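Local structure of DUF5625 domain-containing protein (Sulfurospirillum deleyianum, 3NKG) at residues A[32-37]-A[100-105]; A[36-41]-A[55-60]; A[47-52]-A[84-89]. The protein is of unknown function but has a beta-sandwich fold, consistent with its placement among the galactose-binding-like domain families. All coordinates share one frame; numbering follows the deposited sequence. Where two conformers were deposited one is given.

Contact 1: residues A[32-37]-A[100-105]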
ATOM      1  N   TYR A  32     -12.194   6.562   2.254  1.00 28.64           N
ATOM      2  CA  TYR A  32     -11.479   5.868   1.186  1.00 27.89           C
ATOM      3  C   TYR A  32     -10.258   5.177   1.708  1.00 22.11           C
ATOM      4  O   TYR A  32      -9.471   5.754   2.450  1.00 23.20           O
ATOM      5  CB  TYR A  32     -11.008   6.842   0.103  1.00 27.19           C
ATOM      6  CG  TYR A  32     -12.144   7.404  -0.682  1.00 28.95           C
ATOM      7  CD1 TYR A  32     -12.906   8.452  -0.181  1.00 24.11           C
ATOM      8  CD2 TYR A  32     -12.493   6.856  -1.913  1.00 33.63           C
ATOM      9  CE1 TYR A  32     -13.991   8.963  -0.912  1.00 31.22           C
ATOM     10  CE2 TYR A  32     -13.547   7.352  -2.637  1.00 30.40           C
ATOM     11  CZ  TYR A  32     -14.305   8.404  -2.132  1.00 29.97           C
ATOM     12  OH  TYR A  32     -15.363   8.894  -2.873  1.00 37.51           O
ATOM     13  N   HIS A  33     -10.067   3.946   1.265  1.00 23.88           N
ATOM     14  CA  HIS A  33      -8.850   3.230   1.578  1.00 23.23           C
ATOM     15  C   HIS A  33      -7.742   3.635   0.623  1.00 24.31           C
ATOM     16  O   HIS A  33      -7.974   3.753  -0.589  1.00 25.27           O
ATOM     17  CB  HIS A  33      -9.072   1.722   1.439  1.00 27.45           C
ATOM     18  CG  HIS A  33     -10.101   1.179   2.370  1.00 32.26           C
ATOM     19  ND1 HIS A  33     -10.115   1.483   3.717  1.00 35.57           N
ATOM     20  CD2 HIS A  33     -11.151   0.351   2.154  1.00 27.13           C
ATOM     21  CE1 HIS A  33     -11.135   0.867   4.290  1.00 36.39           C
ATOM     22  NE2 HIS A  33     -11.783   0.180   3.362  1.00 37.50           N
ATOM     23  N   LEU A  34      -6.540   3.803   1.177  1.00 25.59           N
ATOM     24  CA  LEU A  34      -5.320   4.004   0.405  1.00 23.91           C
ATOM     25  C   LEU A  34      -4.456   2.767   0.611  1.00 25.82           C
ATOM     26  O   LEU A  34      -4.170   2.404   1.745  1.00 20.51           O
ATOM     27  CB  LEU A  34      -4.549   5.217   0.915  1.00 23.98           C
ATOM     28  CG  LEU A  34      -5.295   6.539   1.040  1.00 27.71           C
ATOM     29  CD1 LEU A  34      -4.297   7.657   1.240  1.00 27.20           C
ATOM     30  CD2 LEU A  34      -6.125   6.798  -0.199  1.00 28.87           C
ATOM     31  N   ILE A  35      -4.050   2.114  -0.476  1.00 23.95           N
ATOM     32  CA  ILE A  35      -3.337   0.839  -0.344  1.00 23.34           C
ATOM     33  C   ILE A  35      -2.276   0.716  -1.410  1.00 19.26           C
ATOM     34  O   ILE A  35      -2.268   1.474  -2.390  1.00 22.70           O
ATOM     35  CB  ILE A  35      -4.293  -0.376  -0.516  1.00 20.32           C
ATOM     36  CG1 ILE A  35      -4.688  -0.531  -1.978  1.00 27.20           C
ATOM     37  CG2 ILE A  35      -5.559  -0.245   0.384  1.00 20.88           C
ATOM     38  CD1 ILE A  35      -5.657  -1.660  -2.252  1.00 29.00           C
ATOM     39  N   LEU A  36      -1.379  -0.246  -1.230  1.00 20.52           N
ATOM     40  CA  LEU A  36      -0.470  -0.610  -2.296  1.00 18.48           C
ATOM     41  C   LEU A  36      -0.854  -1.991  -2.779  1.00 20.96           C
ATOM     42  O   LEU A  36      -1.078  -2.903  -1.959  1.00 25.89           O
ATOM     43  CB  LEU A  36       0.984  -0.643  -1.778  1.00 19.09           C
ATOM     44  CG  LEU A  36       1.494   0.660  -1.179  1.00 26.38           C
ATOM     45  CD1 LEU A  36       2.882   0.436  -0.624  1.00 26.94           C
ATOM     46  CD2 LEU A  36       1.486   1.752  -2.216  1.00 25.32           C
ATOM     47  N   GLN A  37      -0.891  -2.170  -4.097  1.00 20.51           N
ATOM     48  CA  GLN A  37      -1.169  -3.468  -4.708  1.00 28.60           C
ATOM     49  C   GLN A  37       0.035  -3.937  -5.504  1.00 29.35           C
ATOM     50  O   GLN A  37       0.507  -3.218  -6.402  1.00 24.41           O
ATOM     51  CB  GLN A  37      -2.360  -3.375  -5.660  1.00 28.89           C
ATOM     52  CG  GLN A  37      -3.658  -2.936  -5.007  1.00 32.50           C
ATOM     53  CD  GLN A  37      -4.816  -2.931  -5.992  1.00 39.05           C
ATOM     54  OE1 GLN A  37      -4.885  -2.087  -6.890  1.00 36.98           O
ATOM     55  NE2 GLN A  37      -5.720  -3.887  -5.840  1.00 43.79           N
ATOM     56  N   ILE A 100       6.349   5.544   3.141  1.00 20.92           N
ATOM     57  CA  ILE A 100       5.683   6.186   2.021  1.00 24.65           C
ATOM     58  C   ILE A 100       5.228   7.541   2.528  1.00 28.13           C
ATOM     59  O   ILE A 100       4.576   7.637   3.575  1.00 25.98           O
ATOM     60  CB  ILE A 100       4.420   5.426   1.630  1.00 23.83           C
ATOM     61  CG1 ILE A 100       4.771   4.012   1.154  1.00 34.66           C
ATOM     62  CG2 ILE A 100       3.648   6.176   0.540  1.00 26.80           C
ATOM     63  CD1 ILE A 100       5.442   3.978  -0.182  1.00 29.34           C
ATOM     64  N   LYS A 101       5.562   8.592   1.796  1.00 23.93           N
ATOM     65  CA  LYS A 101       5.081   9.908   2.161  1.00 24.22           C
ATOM     66  C   LYS A 101       3.960  10.314   1.224  1.00 26.76           C
ATOM     67  O   LYS A 101       4.132  10.367  -0.009  1.00 24.73           O
ATOM     68  CB  LYS A 101       6.219  10.930   2.130  1.00 32.11           C
ATOM     69  CG  LYS A 101       5.837  12.310   2.635  1.00 33.36           C
ATOM     70  CD  LYS A 101       7.075  13.204   2.699  1.00 44.22           C
ATOM     71  CE  LYS A 101       6.737  14.647   2.406  1.00 52.48           C
ATOM     72  NZ  LYS A 101       7.943  15.525   2.509  1.00 60.95           N
ATOM     73  N   ILE A 102       2.804  10.592   1.817  1.00 20.81           N
ATOM     74  CA  ILE A 102       1.654  11.059   1.053  1.00 18.32           C
ATOM     75  C   ILE A 102       1.328  12.510   1.360  1.00 27.26           C
ATOM     76  O   ILE A 102       1.094  12.881   2.515  1.00 24.74           O
ATOM     77  CB  ILE A 102       0.403  10.201   1.328  1.00 21.46           C
ATOM     78  CG1 ILE A 102       0.669   8.752   0.932  1.00 28.19           C
ATOM     79  CG2 ILE A 102      -0.822  10.727   0.548  1.00 21.88           C
ATOM     80  CD1 ILE A 102      -0.403   7.806   1.401  1.00 31.46           C
ATOM     81  N   THR A 103       1.314  13.324   0.312  1.00 23.75           N
ATOM     82  CA  THR A 103       0.926  14.728   0.408  1.00 22.67           C
ATOM     83  C   THR A 103      -0.338  14.973  -0.400  1.00 23.14           C
ATOM     84  O   THR A 103      -0.419  14.571  -1.551  1.00 24.15           O
ATOM     85  CB  THR A 103       2.053  15.638  -0.115  1.00 23.33           C
ATOM     86  OG1 THR A 103       3.269  15.300   0.564  1.00 27.85           O
ATOM     87  CG2 THR A 103       1.736  17.092   0.155  1.00 27.24           C
ATOM     88  N   ILE A 104      -1.332  15.618   0.206  1.00 19.85           N
ATOM     89  CA  ILE A 104      -2.584  15.890  -0.489  1.00 23.89           C
ATOM     90  C   ILE A 104      -2.946  17.378  -0.468  1.00 27.32           C
ATOM     91  O   ILE A 104      -3.063  17.977   0.607  1.00 26.73           O
ATOM     92  CB  ILE A 104      -3.774  15.104   0.104  1.00 23.73           C
ATOM     93  CG1 ILE A 104      -3.465  13.608   0.169  1.00 29.17           C
ATOM     94  CG2 ILE A 104      -5.041  15.313  -0.727  1.00 19.63           C
ATOM     95  CD1 ILE A 104      -4.581  12.804   0.808  1.00 27.79           C
ATOM     96  N   HIS A 105      -3.127  17.948  -1.662  1.00 28.52           N
ATOM     97  CA  HIS A 105      -3.708  19.285  -1.821  1.00 26.17           C
ATOM     98  C   HIS A 105      -5.125  19.229  -2.374  1.00 29.27           C
ATOM     99  O   HIS A 105      -5.419  18.460  -3.289  1.00 23.08           O
ATOM    100  CB  HIS A 105      -2.879  20.130  -2.767  1.00 32.30           C
ATOM    101  CG  HIS A 105      -1.566  20.559  -2.196  1.00 29.87           C
ATOM    102  ND1 HIS A 105      -0.475  19.718  -2.140  1.00 29.89           N
ATOM    103  CD2 HIS A 105      -1.170  21.737  -1.668  1.00 29.42           C
ATOM    104  CE1 HIS A 105       0.540  20.366  -1.596  1.00 36.58           C
ATOM    105  NE2 HIS A 105       0.146  21.596  -1.301  1.00 31.78           N
TER
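Backbone hydrogen bonds tie Leu34 to Ile135 and Thr136 in its own sheet, while its side chain projects from the face of the sheet toward Ile102. No hydrogen bond crosses between 32-37 and 100-105. The contact is made by methyl groups. Leu34 CD1 meets Ile102 CD1 at 3.9 Å, and the two side chains cross obliquely. In Ile102, CG1 lies anti to the carbonyl carbon (chi1 -60°) and chi2 is extended, which carries CD1 out toward Leu34. The two strands belong to different four-stranded antiparallel sheets, packed face to face as a beta sandwich. The CA atoms of Leu34 and Ile102 are 9.9 Å apart, a spacing filled by side chains. Further along, Leu36 CD1 and Ile100 CD1 form a looser pair at 4.4 Å. Ile100 is bent at chi2 (-72°), unlike the extended Ile102. All four residues are buried. Ile167 also touches Leu34, and Phe165 and Tyr121 touch Ile102. Alternate residues direct their polar groups to other partners: His33 ND1 bonds Thr137 OG1, and Thr103 OG1 bonds Asp118 OD1.

Contact 2: residues A[36-41]-A[55-60]; sequences LQFAVH and WKFLGF
Phe38 meets two consecutive residues of the helix end, Phe57 and Leu58, and lies differently against each. Leu58 runs alongside it in the opposite direction. Its CD2 methyl nestles against three neighbouring ring carbons. It is 3.6 Å from Phe38 CE1, 3.9 Å from Phe38 CZ and 4.0 Å from Phe38 CD1. The methyl comes in obliquely to the ring. Phe57 instead crosses the Phe38 side chain at about a right angle. The rings come closest at Phe38 CE2 and Phe57 CE1, 4.0 Å apart. The ring planes are inclined to each other by about 50°.

In Phe57, CG anti to the backbone N (chi1 -174°) extends the ring toward Phe38; in Leu58, CG beside the backbone N (chi1 -70°) brings CD2 to the ring. With an alanine at Phe38, Leu58 CD2 is likely to lose the ring it packs on and the Phe57 ring one of its neighbours.

Gly59 then leaves the helix with positive phi, which favours glycine, and its N bonds Trp55 O at 2.9 Å. Across this turn, Trp55 NE1 lies above the Phe60 ring, offset toward the rim. Met158 and Val54 also touch Phe38. Leu58 O bonds Arg133 NH2. A bound acetic acid, probably from the crystallisation liquor, is about 5 Å from the Leu58 side chain. This is a buried apolar cluster where the end of strand 30-38 packs against the last turn of helix 49-58, the next helix in the chain.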
ATOM      1  N   LEU A  36      -1.379  -0.246  -1.230  1.00 20.52           N
ATOM      2  CA  LEU A  36      -0.470  -0.610  -2.296  1.00 18.48           C
ATOM      3  C   LEU A  36      -0.854  -1.991  -2.779  1.00 20.96           C
ATOM      4  O   LEU A  36      -1.078  -2.903  -1.959  1.00 25.89           O
ATOM      5  CB  LEU A  36       0.984  -0.643  -1.778  1.00 19.09           C
ATOM      6  CG  LEU A  36       1.494   0.660  -1.179  1.00 26.38           C
ATOM      7  CD1 LEU A  36       2.882   0.436  -0.624  1.00 26.94           C
ATOM      8  CD2 LEU A  36       1.486   1.752  -2.216  1.00 25.32           C
ATOM      9  N   GLN A  37      -0.891  -2.170  -4.097  1.00 20.51           N
ATOM     10  CA  GLN A  37      -1.169  -3.468  -4.708  1.00 28.60           C
ATOM     11  C   GLN A  37       0.035  -3.937  -5.504  1.00 29.35           C
ATOM     12  O   GLN A  37       0.507  -3.218  -6.402  1.00 24.41           O
ATOM     13  CB  GLN A  37      -2.360  -3.375  -5.660  1.00 28.89           C
ATOM     14  CG  GLN A  37      -3.658  -2.936  -5.007  1.00 32.50           C
ATOM     15  CD  GLN A  37      -4.816  -2.931  -5.992  1.00 39.05           C
ATOM     16  OE1 GLN A  37      -4.885  -2.087  -6.890  1.00 36.98           O
ATOM     17  NE2 GLN A  37      -5.720  -3.887  -5.840  1.00 43.79           N
ATOM     18  N   PHE A  38       0.508  -5.141  -5.176  1.00 22.34           N
ATOM     19  CA  PHE A  38       1.699  -5.736  -5.794  1.00 22.13           C
ATOM     20  C   PHE A  38       1.327  -6.758  -6.865  1.00 26.51           C
ATOM     21  O   PHE A  38       0.545  -7.674  -6.607  1.00 28.04           O
ATOM     22  CB  PHE A  38       2.524  -6.449  -4.722  1.00 22.75           C
ATOM     23  CG  PHE A  38       3.081  -5.529  -3.696  1.00 24.47           C
ATOM     24  CD1 PHE A  38       2.230  -4.878  -2.793  1.00 23.96           C
ATOM     25  CD2 PHE A  38       4.443  -5.246  -3.675  1.00 26.12           C
ATOM     26  CE1 PHE A  38       2.748  -4.017  -1.864  1.00 24.97           C
ATOM     27  CE2 PHE A  38       4.965  -4.396  -2.757  1.00 22.01           C
ATOM     28  CZ  PHE A  38       4.136  -3.772  -1.843  1.00 19.51           C
ATOM     29  N   ALA A  39       1.888  -6.606  -8.059  1.00 30.37           N
ATOM     30  CA  ALA A  39       1.751  -7.644  -9.097  1.00 31.64           C
ATOM     31  C   ALA A  39       2.586  -8.878  -8.775  1.00 30.33           C
ATOM     32  O   ALA A  39       3.651  -8.786  -8.164  1.00 27.01           O
ATOM     33  CB  ALA A  39       2.124  -7.106 -10.450  1.00 31.25           C
ATOM     34  N   VAL A  40       2.088 -10.038  -9.193  1.00 29.82           N
ATOM     35  CA  VAL A  40       2.709 -11.316  -8.869  1.00 31.93           C
ATOM     36  C   VAL A  40       2.584 -12.214 -10.096  1.00 37.12           C
ATOM     37  O   VAL A  40       1.607 -12.104 -10.841  1.00 37.53           O
ATOM     38  CB  VAL A  40       2.005 -11.962  -7.655  1.00 31.54           C
ATOM     39  CG1 VAL A  40       2.579 -13.317  -7.362  1.00 34.46           C
ATOM     40  CG2 VAL A  40       2.137 -11.059  -6.410  1.00 32.83           C
ATOM     41  N   HIS A  41       3.571 -13.074 -10.335  1.00 38.59           N
ATOM     42  CA  HIS A  41       3.474 -14.025 -11.444  1.00 46.09           C
ATOM     43  C   HIS A  41       2.365 -15.052 -11.193  1.00 45.26           C
ATOM     44  O   HIS A  41       2.195 -15.543 -10.081  1.00 40.42           O
ATOM     45  CB  HIS A  41       4.805 -14.738 -11.682  1.00 55.13           C
ATOM     46  CG  HIS A  41       5.891 -13.837 -12.183  1.00 67.04           C
ATOM     47  ND1 HIS A  41       5.694 -12.930 -13.203  1.00 76.36           N
ATOM     48  CD2 HIS A  41       7.188 -13.717 -11.816  1.00 69.58           C
ATOM     49  CE1 HIS A  41       6.822 -12.281 -13.434  1.00 75.07           C
ATOM     50  NE2 HIS A  41       7.745 -12.741 -12.610  1.00 72.72           N
ATOM     51  N   TRP A  55       4.584 -12.449  -0.541  1.00 21.21           N
ATOM     52  CA  TRP A  55       4.084 -12.678   0.801  1.00 25.03           C
ATOM     53  C   TRP A  55       5.176 -12.397   1.855  1.00 22.08           C
ATOM     54  O   TRP A  55       4.960 -11.709   2.845  1.00 20.40           O
ATOM     55  CB  TRP A  55       3.645 -14.121   0.931  1.00 23.53           C
ATOM     56  CG  TRP A  55       2.658 -14.321   1.987  1.00 27.74           C
ATOM     57  CD1 TRP A  55       2.315 -13.442   2.978  1.00 27.46           C
ATOM     58  CD2 TRP A  55       1.847 -15.483   2.175  1.00 34.43           C
ATOM     59  NE1 TRP A  55       1.330 -13.995   3.774  1.00 36.64           N
ATOM     60  CE2 TRP A  55       1.033 -15.247   3.303  1.00 37.56           C
ATOM     61  CE3 TRP A  55       1.750 -16.714   1.508  1.00 36.45           C
ATOM     62  CZ2 TRP A  55       0.121 -16.190   3.769  1.00 40.58           C
ATOM     63  CZ3 TRP A  55       0.842 -17.641   1.969  1.00 41.90           C
ATOM     64  CH2 TRP A  55       0.044 -17.378   3.095  1.00 43.36           C
ATOM     65  N   LYS A  56       6.361 -12.931   1.630  1.00 23.48           N
ATOM     66  CA  LYS A  56       7.458 -12.720   2.568  1.00 23.69           C
ATOM     67  C   LYS A  56       7.709 -11.221   2.821  1.00 24.22           C
ATOM     68  O   LYS A  56       7.830 -10.769   3.976  1.00 20.97           O
ATOM     69  CB  LYS A  56       8.730 -13.395   2.047  1.00 22.69           C
ATOM     70  CG  LYS A  56       9.983 -13.030   2.858  1.00 26.51           C
ATOM     71  CD  LYS A  56      11.200 -13.796   2.314  1.00 34.32           C
ATOM     72  CE  LYS A  56      12.507 -13.056   2.556  1.00 37.18           C
ATOM     73  NZ  LYS A  56      13.632 -13.804   1.902  1.00 45.50           N
ATOM     74  N   PHE A  57       7.777 -10.458   1.728  1.00 23.11           N
ATOM     75  CA  PHE A  57       7.991  -8.997   1.776  1.00 16.84           C
ATOM     76  C   PHE A  57       6.850  -8.275   2.536  1.00 18.00           C
ATOM     77  O   PHE A  57       7.097  -7.386   3.349  1.00 18.56           O
ATOM     78  CB  PHE A  57       8.087  -8.455   0.328  1.00 16.63           C
ATOM     79  CG  PHE A  57       8.441  -6.997   0.240  1.00 22.72           C
ATOM     80  CD1 PHE A  57       7.455  -6.024   0.209  1.00 24.93           C
ATOM     81  CD2 PHE A  57       9.777  -6.595   0.203  1.00 28.93           C
ATOM     82  CE1 PHE A  57       7.788  -4.653   0.131  1.00 26.13           C
ATOM     83  CE2 PHE A  57      10.125  -5.241   0.128  1.00 25.72           C
ATOM     84  CZ  PHE A  57       9.124  -4.261   0.090  1.00 22.79           C
ATOM     85  N   LEU A  58       5.599  -8.614   2.214  1.00 14.40           N
ATOM     86  CA  LEU A  58       4.431  -7.995   2.871  1.00 18.15           C
ATOM     87  C   LEU A  58       4.330  -8.295   4.376  1.00 21.14           C
ATOM     88  O   LEU A  58       3.943  -7.426   5.166  1.00 24.30           O
ATOM     89  CB  LEU A  58       3.127  -8.444   2.183  1.00 20.80           C
ATOM     90  CG  LEU A  58       2.891  -7.888   0.768  1.00 21.00           C
ATOM     91  CD1 LEU A  58       1.625  -8.461   0.112  1.00 22.14           C
ATOM     92  CD2 LEU A  58       2.838  -6.365   0.839  1.00 26.85           C
ATOM     93  N   GLY A  59       4.649  -9.526   4.769  1.00 22.08           N
ATOM     94  CA  GLY A  59       4.438  -9.959   6.141  1.00 21.58           C
ATOM     95  C   GLY A  59       3.136 -10.740   6.299  1.00 24.84           C
ATOM     96  O   GLY A  59       2.401 -10.920   5.331  1.00 25.12           O
ATOM     97  N   PHE A  60       2.848 -11.173   7.528  1.00 19.67           N
ATOM     98  CA  PHE A  60       1.665 -11.976   7.848  1.00 19.34           C
ATOM     99  C   PHE A  60       0.670 -11.300   8.800  1.00 17.38           C
ATOM    100  O   PHE A  60      -0.499 -11.649   8.822  1.00 22.23           O
ATOM    101  CB  PHE A  60       2.130 -13.308   8.459  1.00 20.27           C
ATOM    102  CG  PHE A  60       2.759 -14.226   7.460  1.00 24.42           C
ATOM    103  CD1 PHE A  60       4.036 -13.969   6.967  1.00 23.19           C
ATOM    104  CD2 PHE A  60       2.080 -15.336   7.000  1.00 20.74           C
ATOM    105  CE1 PHE A  60       4.620 -14.805   6.035  1.00 19.39           C
ATOM    106  CE2 PHE A  60       2.666 -16.195   6.059  1.00 24.76           C
ATOM    107  CZ  PHE A  60       3.929 -15.924   5.573  1.00 22.78           C
TER

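Contact 3: residues A[47-52]-A[84-89]; sequences GGLDGK and GDLIDE
In Leu86, chi1 of -77° puts CG beside the backbone N, and an extended chi2 (173°) sends CD1 toward Lys52 and Leu49. Leu86 is the one residue of 84-89 that reaches the helix start. Its CD1 lies 3.7 Å from Lys52 CB, so the lysine offers the root of its aliphatic chain. The rest of Lys52 leads away, and the chain bends at chi4 (67°) before the amine. Leu49 adds a looser touch, with its CD1 at 4.3 Å from Leu86 CD1. One leucine methyl is thus set against residues three apart on the same helix. The contact is apolar, small and near the surface.

Each segment is also held by its own backbone. Gly48 is the N-cap of the helix, and its O accepts Lys52 N at 3.2 Å. Its positive phi favours glycine. In the other segment, Ile87 N bonds Gly84 O at 3.3 Å, closing a short turn. Lys80 NZ bonds both Gly84 O and Ile87 O. Lys52 also touches Leu83 on helix 76-83. The contact therefore joins the first turn of helix 49-58 to the turn that follows helix 76-83, well away from the sandwich sheets.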
ATOM      1  N   GLY A  47       6.421 -21.960  -9.622  1.00 63.12           N
ATOM      2  CA  GLY A  47       6.016 -22.905  -8.596  1.00 66.07           C
ATOM      3  C   GLY A  47       5.058 -22.305  -7.580  1.00 70.65           C
ATOM      4  O   GLY A  47       4.673 -22.971  -6.616  1.00 77.25           O
ATOM      5  N   GLY A  48       4.656 -21.054  -7.804  1.00 56.45           N
ATOM      6  CA  GLY A  48       3.965 -20.281  -6.790  1.00 46.41           C
ATOM      7  C   GLY A  48       5.025 -19.493  -6.043  1.00 42.14           C
ATOM      8  O   GLY A  48       4.758 -18.811  -5.044  1.00 37.25           O
ATOM      9  N   LEU A  49       6.251 -19.589  -6.547  1.00 39.29           N
ATOM     10  CA  LEU A  49       7.391 -19.009  -5.871  1.00 40.92           C
ATOM     11  C   LEU A  49       7.314 -17.488  -5.775  1.00 34.29           C
ATOM     12  O   LEU A  49       7.656 -16.910  -4.745  1.00 34.96           O
ATOM     13  CB  LEU A  49       8.686 -19.436  -6.553  1.00 50.64           C
ATOM     14  CG  LEU A  49       9.963 -18.704  -6.127  1.00 57.77           C
ATOM     15  CD1 LEU A  49      10.235 -18.810  -4.617  1.00 55.58           C
ATOM     16  CD2 LEU A  49      11.145 -19.221  -6.936  1.00 61.41           C
ATOM     17  N   ASP A  50       6.883 -16.834  -6.850  1.00 31.11           N
ATOM     18  CA  ASP A  50       6.855 -15.377  -6.858  1.00 31.94           C
ATOM     19  C   ASP A  50       5.861 -14.879  -5.796  1.00 27.07           C
ATOM     20  O   ASP A  50       6.137 -13.924  -5.076  1.00 26.86           O
ATOM     21  CB  ASP A  50       6.534 -14.848  -8.250  1.00 32.36           C
ATOM     22  CG  ASP A  50       6.795 -13.351  -8.385  1.00 35.79           C
ATOM     23  OD1 ASP A  50       7.933 -12.930  -8.118  1.00 34.08           O
ATOM     24  OD2 ASP A  50       5.859 -12.596  -8.764  1.00 33.08           O
ATOM     25  N   GLY A  51       4.722 -15.561  -5.697  1.00 26.60           N
ATOM     26  CA  GLY A  51       3.722 -15.282  -4.685  1.00 26.06           C
ATOM     27  C   GLY A  51       4.290 -15.371  -3.279  1.00 27.75           C
ATOM     28  O   GLY A  51       4.024 -14.497  -2.433  1.00 27.52           O
ATOM     29  N   LYS A  52       5.078 -16.413  -3.017  1.00 28.64           N
ATOM     30  CA  LYS A  52       5.707 -16.566  -1.703  1.00 33.00           C
ATOM     31  C   LYS A  52       6.725 -15.467  -1.404  1.00 33.20           C
ATOM     32  O   LYS A  52       6.845 -15.035  -0.267  1.00 28.02           O
ATOM     33  CB  LYS A  52       6.382 -17.923  -1.555  1.00 32.10           C
ATOM     34  CG  LYS A  52       5.447 -19.096  -1.405  1.00 41.12           C
ATOM     35  CD  LYS A  52       6.267 -20.377  -1.271  1.00 54.39           C
ATOM     36  CE  LYS A  52       5.382 -21.611  -1.203  1.00 66.48           C
ATOM     37  NZ  LYS A  52       4.673 -21.850  -2.497  1.00 75.41           N
ATOM     38  N   GLY A  84       8.972 -21.736   4.340  1.00 23.83           N
ATOM     39  CA  GLY A  84      10.156 -22.601   4.389  1.00 32.79           C
ATOM     40  C   GLY A  84      11.529 -21.918   4.384  1.00 32.15           C
ATOM     41  O   GLY A  84      11.797 -21.016   5.198  1.00 31.94           O
ATOM     42  N   ASP A  85      12.392 -22.359   3.468  0.60 29.97           N
ATOM     43  CA  ASP A  85      13.763 -21.861   3.354  0.60 35.67           C
ATOM     44  C   ASP A  85      13.850 -20.398   2.919  0.60 35.96           C
ATOM     45  O   ASP A  85      14.943 -19.847   2.798  0.60 37.74           O
ATOM     46  CB  ASP A  85      14.556 -22.692   2.339  0.60 41.02           C
ATOM     47  CG  ASP A  85      14.676 -24.149   2.732  0.60 45.68           C
ATOM     48  OD1 ASP A  85      14.385 -24.491   3.903  0.60 47.15           O
ATOM     49  OD2 ASP A  85      15.072 -24.953   1.857  0.60 47.86           O
ATOM     50  N   LEU A  86      12.718 -19.763   2.653  1.00 30.50           N
ATOM     51  CA  LEU A  86      12.761 -18.370   2.243  1.00 27.08           C
ATOM     52  C   LEU A  86      13.066 -17.460   3.432  1.00 29.86           C
ATOM     53  O   LEU A  86      13.500 -16.320   3.269  1.00 30.03           O
ATOM     54  CB  LEU A  86      11.460 -17.958   1.562  1.00 30.03           C
ATOM     55  CG  LEU A  86      11.322 -18.435   0.118  1.00 40.12           C
ATOM     56  CD1 LEU A  86       9.929 -18.121  -0.389  1.00 41.32           C
ATOM     57  CD2 LEU A  86      12.387 -17.783  -0.769  1.00 36.78           C
ATOM     58  N   ILE A  87      12.816 -17.959   4.633  1.00 26.12           N
ATOM     59  CA  ILE A  87      13.012 -17.157   5.821  1.00 20.51           C
ATOM     60  C   ILE A  87      13.869 -17.914   6.844  1.00 29.91           C
ATOM     61  O   ILE A  87      14.086 -19.116   6.715  1.00 22.02           O
ATOM     62  CB  ILE A  87      11.656 -16.725   6.479  1.00 16.74           C
ATOM     63  CG1 ILE A  87      10.933 -17.926   7.081  1.00 22.26           C
ATOM     64  CG2 ILE A  87      10.784 -16.006   5.450  1.00 24.47           C
ATOM     65  CD1 ILE A  87       9.697 -17.590   7.936  1.00 21.91           C
ATOM     66  N   ASP A  88      14.358 -17.185   7.847  1.00 33.39           N
ATOM     67  CA  ASP A  88      15.062 -17.787   8.970  1.00 36.81           C
ATOM     68  C   ASP A  88      14.447 -17.235  10.235  1.00 39.04           C
ATOM     69  O   ASP A  88      13.460 -16.485  10.182  1.00 28.95           O
ATOM     70  CB  ASP A  88      16.565 -17.512   8.909  1.00 33.56           C
ATOM     71  CG  ASP A  88      16.911 -16.037   9.050  1.00 42.49           C
ATOM     72  OD1 ASP A  88      16.062 -15.231   9.506  1.00 39.16           O
ATOM     73  OD2 ASP A  88      18.069 -15.689   8.725  1.00 46.71           O
ATOM     74  N   GLU A  89      15.021 -17.590  11.378  1.00 31.86           N
ATOM     75  CA  GLU A  89      14.309 -17.333  12.612  1.00 33.62           C
ATOM     76  C   GLU A  89      14.315 -15.879  13.003  1.00 30.94           C
ATOM     77  O   GLU A  89      13.678 -15.515  13.985  1.00 28.58           O
ATOM     78  CB  GLU A  89      14.806 -18.224  13.756  1.00 48.01           C
ATOM     79  CG  GLU A  89      16.197 -18.765  13.588  1.00 64.98           C
ATOM     80  CD  GLU A  89      16.342 -20.121  14.256  1.00 81.43           C
ATOM     81  OE1 GLU A  89      15.331 -20.591  14.831  1.00 82.42           O
ATOM     82  OE2 GLU A  89      17.447 -20.715  14.202  1.00 85.73           O
TER

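How the contacts relate
Strand 30-38 starts both contact 1 and contact 2, which share Leu36 and Gln37. Contact 2 closes the shorter loop, from the end of that strand to the end of helix 49-58. Contact 3 begins within this loop, at the start of the helix, and closes only after helix 76-83. Contacts 2 and 3 therefore cross. They also touch: His41 N lies 2.8 Å from Asp50 OD2, and Lys56 NZ lies 2.9 Å from Leu86 O, both probable hydrogen bonds. Contact 1 closes last, at strand 98-107, and its long loop encloses contact 3. Contact 1 joins the two sheets, contact 2 sheet to helix, and contact 3 the start of helix 49-58 to the loop after helix 76-83.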